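Local coordinates for protein chitin binding domain (Burkholderia pseudomallei, PDB 3UAM) that probably binds chitin and, as a member of the AA10 family of lytic polysaccharide monooxygenases, may cleave such polysaccharides oxidatively, at residues Gln112-Ser117 with His192-Val197; Asp152-Tyr157 with Asn184-Thr189. One frame throughout, in Å; residues are numbered along the deposited sequence.

Contact 1 of 2, residues Gln112-Ser117 with His192-Val197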
ATOM      1  N   GLN A 112      16.649  -0.342  11.043  1.00 12.47           N
ATOM      2  CA  GLN A 112      16.514  -1.758  10.777  1.00 12.60           C
ATOM      3  C   GLN A 112      16.235  -2.101   9.300  1.00 12.05           C
ATOM      4  O   GLN A 112      15.366  -1.487   8.675  1.00 11.31           O
ATOM      5  CB  GLN A 112      15.364  -2.303  11.632  1.00 12.58           C
ATOM      6  CG  GLN A 112      15.244  -3.805  11.615  1.00 12.81           C
ATOM      7  CD  GLN A 112      13.937  -4.272  12.207  1.00 12.60           C
ATOM      8  OE1 GLN A 112      13.519  -3.814  13.279  1.00 12.82           O
ATOM      9  NE2 GLN A 112      13.276  -5.178  11.501  1.00 12.14           N
ATOM     10  N   SER A 113      16.965  -3.088   8.770  1.00 12.49           N
ATOM     11  CA  SER A 113      16.695  -3.633   7.435  1.00 12.39           C
ATOM     12  C   SER A 113      15.395  -4.408   7.463  1.00 12.08           C
ATOM     13  O   SER A 113      15.212  -5.276   8.295  1.00 12.40           O
ATOM     14  CB  SER A 113      17.801  -4.577   6.958  1.00 13.12           C
ATOM     15  OG  SER A 113      19.051  -3.948   6.980  1.00 13.87           O
ATOM     16  N   LEU A 114      14.486  -4.069   6.574  1.00 11.71           N
ATOM     17  CA  LEU A 114      13.167  -4.663   6.582  1.00 11.74           C
ATOM     18  C   LEU A 114      12.908  -5.206   5.202  1.00 11.56           C
ATOM     19  O   LEU A 114      13.066  -4.498   4.212  1.00 11.35           O
ATOM     20  CB  LEU A 114      12.115  -3.613   6.939  1.00 11.50           C
ATOM     21  CG  LEU A 114      10.701  -4.134   7.215  1.00 11.34           C
ATOM     22  CD1 LEU A 114      10.694  -4.984   8.472  1.00 11.92           C
ATOM     23  CD2 LEU A 114       9.745  -2.965   7.343  1.00 10.99           C
ATOM     24  N   GLN A 115      12.561  -6.481   5.139  1.00 11.82           N
ATOM     25  CA  GLN A 115      12.214  -7.115   3.885  1.00 11.71           C
ATOM     26  C   GLN A 115      10.689  -7.151   3.764  1.00 10.70           C
ATOM     27  O   GLN A 115       9.988  -7.629   4.663  1.00 10.93           O
ATOM     28  CB  GLN A 115      12.806  -8.524   3.863  1.00 12.93           C
ATOM     29  CG  GLN A 115      12.898  -9.147   2.493  1.00 13.59           C
ATOM     30  CD  GLN A 115      13.978 -10.214   2.430  1.00 14.81           C
ATOM     31  OE1 GLN A 115      13.741 -11.325   2.868  1.00 15.60           O
ATOM     32  NE2 GLN A 115      15.173  -9.872   1.883  1.00 15.35           N
ATOM     33  N   ILE A 116      10.174  -6.620   2.672  1.00  9.76           N
ATOM     34  CA  ILE A 116       8.742  -6.650   2.384  1.00  9.11           C
ATOM     35  C   ILE A 116       8.476  -7.690   1.305  1.00  9.03           C
ATOM     36  O   ILE A 116       9.194  -7.711   0.274  1.00  9.00           O
ATOM     37  CB  ILE A 116       8.245  -5.312   1.812  1.00  8.79           C
ATOM     38  CG1 ILE A 116       8.678  -4.127   2.686  1.00  8.88           C
ATOM     39  CG2 ILE A 116       6.724  -5.340   1.603  1.00  8.45           C
ATOM     40  CD1 ILE A 116       8.141  -4.144   4.088  1.00  9.07           C
ATOM     41  N   SER A 117       7.484  -8.558   1.531  1.00  8.70           N
ATOM     42  CA  SER A 117       7.063  -9.499   0.511  1.00  8.69           C
ATOM     43  C   SER A 117       5.605  -9.266   0.120  1.00  8.00           C
ATOM     44  O   SER A 117       4.710  -9.330   0.958  1.00  7.99           O
ATOM     45  CB  SER A 117       7.223 -10.947   0.978  1.00  9.36           C
ATOM     46  OG  SER A 117       8.585 -11.316   1.145  1.00 10.01           O
ATOM     47  N   HIS A 192       3.995   3.754  14.408  1.00  8.86           N
ATOM     48  CA  HIS A 192       4.072   4.327  13.087  1.00  8.34           C
ATOM     49  C   HIS A 192       3.451   3.412  12.069  1.00  7.62           C
ATOM     50  O   HIS A 192       3.311   2.186  12.295  1.00  7.48           O
ATOM     51  CB  HIS A 192       5.506   4.647  12.747  1.00  8.47           C
ATOM     52  CG  HIS A 192       6.017   5.819  13.512  1.00  9.17           C
ATOM     53  ND1 HIS A 192       5.756   7.086  13.140  1.00  9.32           N
ATOM     54  CD2 HIS A 192       6.691   5.888  14.728  1.00  9.92           C
ATOM     55  CE1 HIS A 192       6.262   7.932  14.071  1.00 10.16           C
ATOM     56  NE2 HIS A 192       6.840   7.195  15.037  1.00 10.50           N
ATOM     57  N   VAL A 193       3.001   4.013  10.975  1.00  7.17           N
ATOM     58  CA  VAL A 193       2.416   3.244   9.890  1.00  6.61           C
ATOM     59  C   VAL A 193       3.289   3.305   8.651  1.00  6.27           C
ATOM     60  O   VAL A 193       3.725   4.366   8.249  1.00  6.40           O
ATOM     61  CB  VAL A 193       0.979   3.699   9.611  1.00  6.50           C
ATOM     62  CG1 VAL A 193       0.458   3.089   8.308  1.00  5.92           C
ATOM     63  CG2 VAL A 193       0.114   3.353  10.819  1.00  6.89           C
ATOM     64  N   LEU A 194       3.568   2.132   8.078  1.00  6.08           N
ATOM     65  CA  LEU A 194       4.204   1.998   6.782  1.00  5.76           C
ATOM     66  C   LEU A 194       3.124   1.621   5.794  1.00  5.46           C
ATOM     67  O   LEU A 194       2.517   0.536   5.903  1.00  5.48           O
ATOM     68  CB  LEU A 194       5.272   0.910   6.832  1.00  5.87           C
ATOM     69  CG  LEU A 194       6.106   0.659   5.555  1.00  5.64           C
ATOM     70  CD1 LEU A 194       6.986   1.833   5.228  1.00  5.79           C
ATOM     71  CD2 LEU A 194       6.954  -0.601   5.722  1.00  5.85           C
ATOM     72  N   LEU A 195       2.834   2.519   4.864  1.00  5.40           N
ATOM     73  CA  LEU A 195       1.833   2.273   3.851  1.00  5.21           C
ATOM     74  C   LEU A 195       2.534   1.779   2.595  1.00  5.00           C
ATOM     75  O   LEU A 195       3.338   2.497   1.988  1.00  5.01           O
ATOM     76  CB  LEU A 195       1.049   3.547   3.550  1.00  5.31           C
ATOM     77  CG  LEU A 195       0.084   3.481   2.360  1.00  5.14           C
ATOM     78  CD1 LEU A 195      -0.996   2.447   2.654  1.00  5.22           C
ATOM     79  CD2 LEU A 195      -0.486   4.868   2.082  1.00  5.34           C
ATOM     80  N   ALA A 196       2.233   0.546   2.218  1.00  4.91           N
ATOM     81  CA  ALA A 196       2.809  -0.054   1.016  1.00  4.83           C
ATOM     82  C   ALA A 196       1.743  -0.008  -0.071  1.00  4.77           C
ATOM     83  O   ALA A 196       0.600  -0.469   0.173  1.00  4.84           O
ATOM     84  CB  ALA A 196       3.238  -1.491   1.311  1.00  4.90           C
ATOM     85  N   VAL A 197       2.102   0.526  -1.251  1.00  4.71           N
ATOM     86  CA  VAL A 197       1.153   0.752  -2.343  1.00  4.74           C
ATOM     87  C   VAL A 197       1.676   0.196  -3.669  1.00  4.86           C
ATOM     88  O   VAL A 197       2.788   0.526  -4.090  1.00  5.19           O
ATOM     89  CB  VAL A 197       0.840   2.251  -2.531  1.00  4.77           C
ATOM     90  CG1 VAL A 197      -0.284   2.462  -3.559  1.00  4.82           C
ATOM     91  CG2 VAL A 197       0.479   2.897  -1.190  1.00  4.85           C
TER
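Leu194 rises from strand 190-200 toward Leu114 and Ile116 on strand 113-121 and meets both with a single methyl group. Its CB, close to its own backbone, touches neither of them. At CG, which lies anti to the backbone N (chi1 -177°), the chain extends straight away from its strand and then forks. The CD2 branch continues inward and ends 4.0 Å from CD2 of Leu114, tip to tip, while the same Leu194 CD2 lies 4.1 Å from CD1 of Ile116. These two partner methyls are 3.8 Å apart, so the leucine tip fits against both. The strands belong to different sheets, and no hydrogen bond joins them: this is the interior of a two-sheet sandwich, consistent with the fibronectin type III-like core of AA10 enzymes. Branched aliphatic residues suit it, being long enough to meet across backbones whose CA atoms are 11.2 Å apart at Leu114 and Leu194. Ala196 points the same way as Leu194, but CB of Ala196 stops 5.2 Å from CG2 of Ile116, short of contact; Val24 and Tyr131 pack against it. The other fork of Leu194, CD1, turns aside to CD2 of Leu154, 3.9 Å away.

Contact 2 of 2, residues Asp152-Tyr157 with Asn184-Thr189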
ATOM      1  N   ASP A 152       7.610  12.800   1.131  1.00 11.81           N
ATOM      2  CA  ASP A 152       8.538  12.028   0.324  1.00 11.89           C
ATOM      3  C   ASP A 152       8.453  10.552   0.699  1.00 10.55           C
ATOM      4  O   ASP A 152       8.535  10.197   1.859  1.00 10.50           O
ATOM      5  CB  ASP A 152       9.965  12.536   0.500  1.00 13.29           C
ATOM      6  CG  ASP A 152      10.131  13.953   0.010  1.00 14.98           C
ATOM      7  OD1 ASP A 152       9.348  14.419  -0.864  1.00 16.39           O
ATOM      8  OD2 ASP A 152      11.034  14.625   0.508  1.00 16.70           O
ATOM      9  N   PRO A 153       8.300   9.686  -0.301  1.00  9.52           N
ATOM     10  CA  PRO A 153       8.205   8.268   0.037  1.00  8.73           C
ATOM     11  C   PRO A 153       9.493   7.776   0.694  1.00  8.70           C
ATOM     12  O   PRO A 153      10.571   8.293   0.430  1.00  9.03           O
ATOM     13  CB  PRO A 153       7.951   7.581  -1.312  1.00  8.45           C
ATOM     14  CG  PRO A 153       8.306   8.585  -2.364  1.00  8.83           C
ATOM     15  CD  PRO A 153       8.226   9.947  -1.745  1.00  9.39           C
ATOM     16  N   LEU A 154       9.354   6.803   1.585  1.00  8.13           N
ATOM     17  CA  LEU A 154      10.518   6.148   2.166  1.00  8.22           C
ATOM     18  C   LEU A 154      11.290   5.415   1.065  1.00  8.02           C
ATOM     19  O   LEU A 154      12.506   5.491   1.006  1.00  8.25           O
ATOM     20  CB  LEU A 154      10.091   5.177   3.275  1.00  7.99           C
ATOM     21  CG  LEU A 154      11.204   4.336   3.907  1.00  8.24           C
ATOM     22  CD1 LEU A 154      12.287   5.257   4.508  1.00  8.98           C
ATOM     23  CD2 LEU A 154      10.580   3.401   4.930  1.00  8.01           C
ATOM     24  N   LYS A 155      10.568   4.754   0.165  1.00  7.46           N
ATOM     25  CA  LYS A 155      11.199   4.024  -0.929  1.00  7.48           C
ATOM     26  C   LYS A 155      10.242   3.853  -2.114  1.00  6.88           C
ATOM     27  O   LYS A 155       9.035   3.688  -1.936  1.00  6.42           O
ATOM     28  CB  LYS A 155      11.686   2.664  -0.435  1.00  7.73           C
ATOM     29  CG  LYS A 155      12.466   1.871  -1.474  1.00  8.04           C
ATOM     30  CD  LYS A 155      13.940   2.132  -1.359  1.00  8.91           C
ATOM     31  CE  LYS A 155      14.699   1.318  -2.375  1.00  9.23           C
ATOM     32  NZ  LYS A 155      16.101   1.773  -2.242  1.00 10.26           N
ATOM     33  N   VAL A 156      10.793   3.930  -3.321  1.00  6.94           N
ATOM     34  CA  VAL A 156      10.010   3.729  -4.531  1.00  6.64           C
ATOM     35  C   VAL A 156      10.756   2.691  -5.370  1.00  6.71           C
ATOM     36  O   VAL A 156      11.981   2.771  -5.487  1.00  7.10           O
ATOM     37  CB  VAL A 156       9.868   5.037  -5.342  1.00  6.80           C
ATOM     38  CG1 VAL A 156       9.037   4.806  -6.593  1.00  6.55           C
ATOM     39  CG2 VAL A 156       9.252   6.167  -4.499  1.00  6.94           C
ATOM     40  N   TYR A 157      10.023   1.744  -5.956  1.00  6.34           N
ATOM     41  CA  TYR A 157      10.567   0.859  -6.988  1.00  6.54           C
ATOM     42  C   TYR A 157       9.775   1.085  -8.268  1.00  6.36           C
ATOM     43  O   TYR A 157       8.593   0.718  -8.353  1.00  5.98           O
ATOM     44  CB  TYR A 157      10.452  -0.603  -6.554  1.00  6.54           C
ATOM     45  CG  TYR A 157      11.262  -0.946  -5.328  1.00  6.79           C
ATOM     46  CD1 TYR A 157      10.731  -0.763  -4.061  1.00  6.63           C
ATOM     47  CD2 TYR A 157      12.563  -1.475  -5.445  1.00  7.33           C
ATOM     48  CE1 TYR A 157      11.453  -1.081  -2.925  1.00  6.94           C
ATOM     49  CE2 TYR A 157      13.312  -1.775  -4.309  1.00  7.66           C
ATOM     50  CZ  TYR A 157      12.734  -1.583  -3.051  1.00  7.46           C
ATOM     51  OH  TYR A 157      13.422  -1.892  -1.915  1.00  7.91           O
ATOM     52  N   ASN A 184      15.966   0.197   4.604  1.00 10.13           N
ATOM     53  CA  ASN A 184      16.171   0.498   6.002  1.00 10.46           C
ATOM     54  C   ASN A 184      15.080   1.400   6.493  1.00  9.96           C
ATOM     55  O   ASN A 184      14.770   2.407   5.848  1.00  9.72           O
ATOM     56  CB  ASN A 184      17.512   1.177   6.217  1.00 11.33           C
ATOM     57  CG  ASN A 184      18.659   0.262   5.904  1.00 11.90           C
ATOM     58  OD1 ASN A 184      19.173   0.276   4.792  1.00 12.05           O
ATOM     59  ND2 ASN A 184      19.035  -0.587   6.862  1.00 12.31           N
ATOM     60  N   LEU A 185      14.510   1.061   7.645  1.00  9.77           N
ATOM     61  CA  LEU A 185      13.547   1.942   8.284  1.00  9.61           C
ATOM     62  C   LEU A 185      14.262   3.199   8.776  1.00 10.24           C
ATOM     63  O   LEU A 185      15.416   3.127   9.206  1.00 10.90           O
ATOM     64  CB  LEU A 185      12.855   1.237   9.470  1.00  9.58           C
ATOM     65  CG  LEU A 185      11.960   0.039   9.168  1.00  9.00           C
ATOM     66  CD1 LEU A 185      11.429  -0.602  10.457  1.00  9.17           C
ATOM     67  CD2 LEU A 185      10.827   0.446   8.239  1.00  8.33           C
ATOM     68  N   PRO A 186      13.575   4.350   8.745  1.00 10.14           N
ATOM     69  CA  PRO A 186      14.178   5.584   9.257  1.00 10.93           C
ATOM     70  C   PRO A 186      14.158   5.631  10.792  1.00 11.53           C
ATOM     71  O   PRO A 186      13.779   4.662  11.437  1.00 11.33           O
ATOM     72  CB  PRO A 186      13.286   6.667   8.661  1.00 10.59           C
ATOM     73  CG  PRO A 186      11.946   6.018   8.574  1.00  9.81           C
ATOM     74  CD  PRO A 186      12.176   4.554   8.344  1.00  9.50           C
ATOM     75  N   THR A 187      14.570   6.761  11.348  1.00 12.34           N
ATOM     76  CA  THR A 187      14.599   6.997  12.790  1.00 13.12           C
ATOM     77  C   THR A 187      13.215   7.392  13.325  1.00 12.73           C
ATOM     78  O   THR A 187      12.659   8.407  12.914  1.00 12.76           O
ATOM     79  CB  THR A 187      15.599   8.124  13.098  1.00 14.32           C
ATOM     80  OG1 THR A 187      16.893   7.720  12.627  1.00 15.11           O
ATOM     81  CG2 THR A 187      15.658   8.461  14.620  1.00 15.24           C
ATOM     82  N   ARG A 188      12.662   6.575  14.217  1.00 12.50           N
ATOM     83  CA  ARG A 188      11.331   6.804  14.805  1.00 12.23           C
ATOM     84  C   ARG A 188      11.271   6.169  16.203  1.00 12.70           C
ATOM     85  O   ARG A 188      12.087   5.308  16.547  1.00 12.88           O
ATOM     86  CB  ARG A 188      10.223   6.161  13.954  1.00 11.21           C
ATOM     87  CG  ARG A 188       9.980   6.703  12.543  1.00 10.55           C
ATOM     88  CD  ARG A 188       9.446   8.115  12.556  1.00 10.79           C
ATOM     89  NE  ARG A 188       9.057   8.586  11.235  1.00 10.22           N
ATOM     90  CZ  ARG A 188       9.887   9.051  10.298  1.00 10.28           C
ATOM     91  NH1 ARG A 188      11.193   9.092  10.504  1.00 10.81           N
ATOM     92  NH2 ARG A 188       9.411   9.467   9.130  1.00  9.92           N
ATOM     93  N   THR A 189      10.310   6.617  17.005  1.00 12.89           N
ATOM     94  CA  THR A 189       9.916   5.940  18.238  1.00 13.22           C
ATOM     95  C   THR A 189       8.390   5.769  18.271  1.00 12.63           C
ATOM     96  O   THR A 189       7.654   6.578  17.712  1.00 12.24           O
ATOM     97  CB  THR A 189      10.322   6.762  19.467  1.00 14.46           C
ATOM     98  OG1 THR A 189      11.613   7.320  19.225  1.00 15.15           O
ATOM     99  CG2 THR A 189      10.371   5.896  20.718  1.00 15.02           C
TER
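Leu154 lays both methyl groups against the ring of Pro186, its CD1 and CD2 each 3.9 Å from CD of the proline. The two side chains cross obliquely, the fork of the leucine straddling that one ring carbon. CD1 also comes within 4.2 Å of CG in Pro186, and 4.0 Å from the main-chain O of Asn184, an apolar approach to a carbonyl rather than a bond. On the other branch, Leu154 CD2 reaches a more distant neighbour, CD2 of Leu185 at 4.4 Å; the leucine at 185 starts out pointing away from the segment 152-157, and one of its methyls swings back. Extension comes from chi1 of 176°, which sets CG of Leu154 anti to its N and carries the fork across the gap. The backbone contributes too: Leu154 and Lys155 both face Tyr131 of strand 126-133 in a classic beta bulge, at the point where strand 155-158 begins. The opposing segment, 184-189, is the connection by which the chain leaves strand 179-184 of one sandwich sheet for strand 190-200 of the other. Proline suits this connection, a rigid apolar ring that meets Leu154 at CD and, at its CG corner, the Arg188 guanidinium: Pro186 CG lies 3.6 Å above that plane, offset toward its rim. That flat group is held by NH1, which donates to O of Thr187 over 2.9 Å, nearly straight at 166°; the acceptor lies in the guanidinium plane, whereas the donor stands above the carbonyl plane. Arg188 NE donates to Thr134 O, and NH2 forms a long, weak ion pair with Glu150. Asn184, more exposed, turns its amide from the leucine, ND2 bonding to Gly111 O.

Overall arrangement
Contacts 1 and 2 have centres 8 Å apart and form one continuous apolar layer running from the interior of the sandwich to its margin. Contact 1 faces sheet to sheet, whereas contact 2 joins the bulged start of strand 155-158 to the connection after strand 179-184; the centre of contact 2 lies about 14 Å from that of the chain, the centre of contact 1 about 9 Å. Leu185 ties them together: its CD2 packs 3.7 Å from CD2 of Leu114, and its N is a probable hydrogen-bond donor to O of Gln112, 2.9 Å away, just beyond the ends of the paired strands 113-121 and 179-184. In sequence, contact 2 falls between the segments of contact 1.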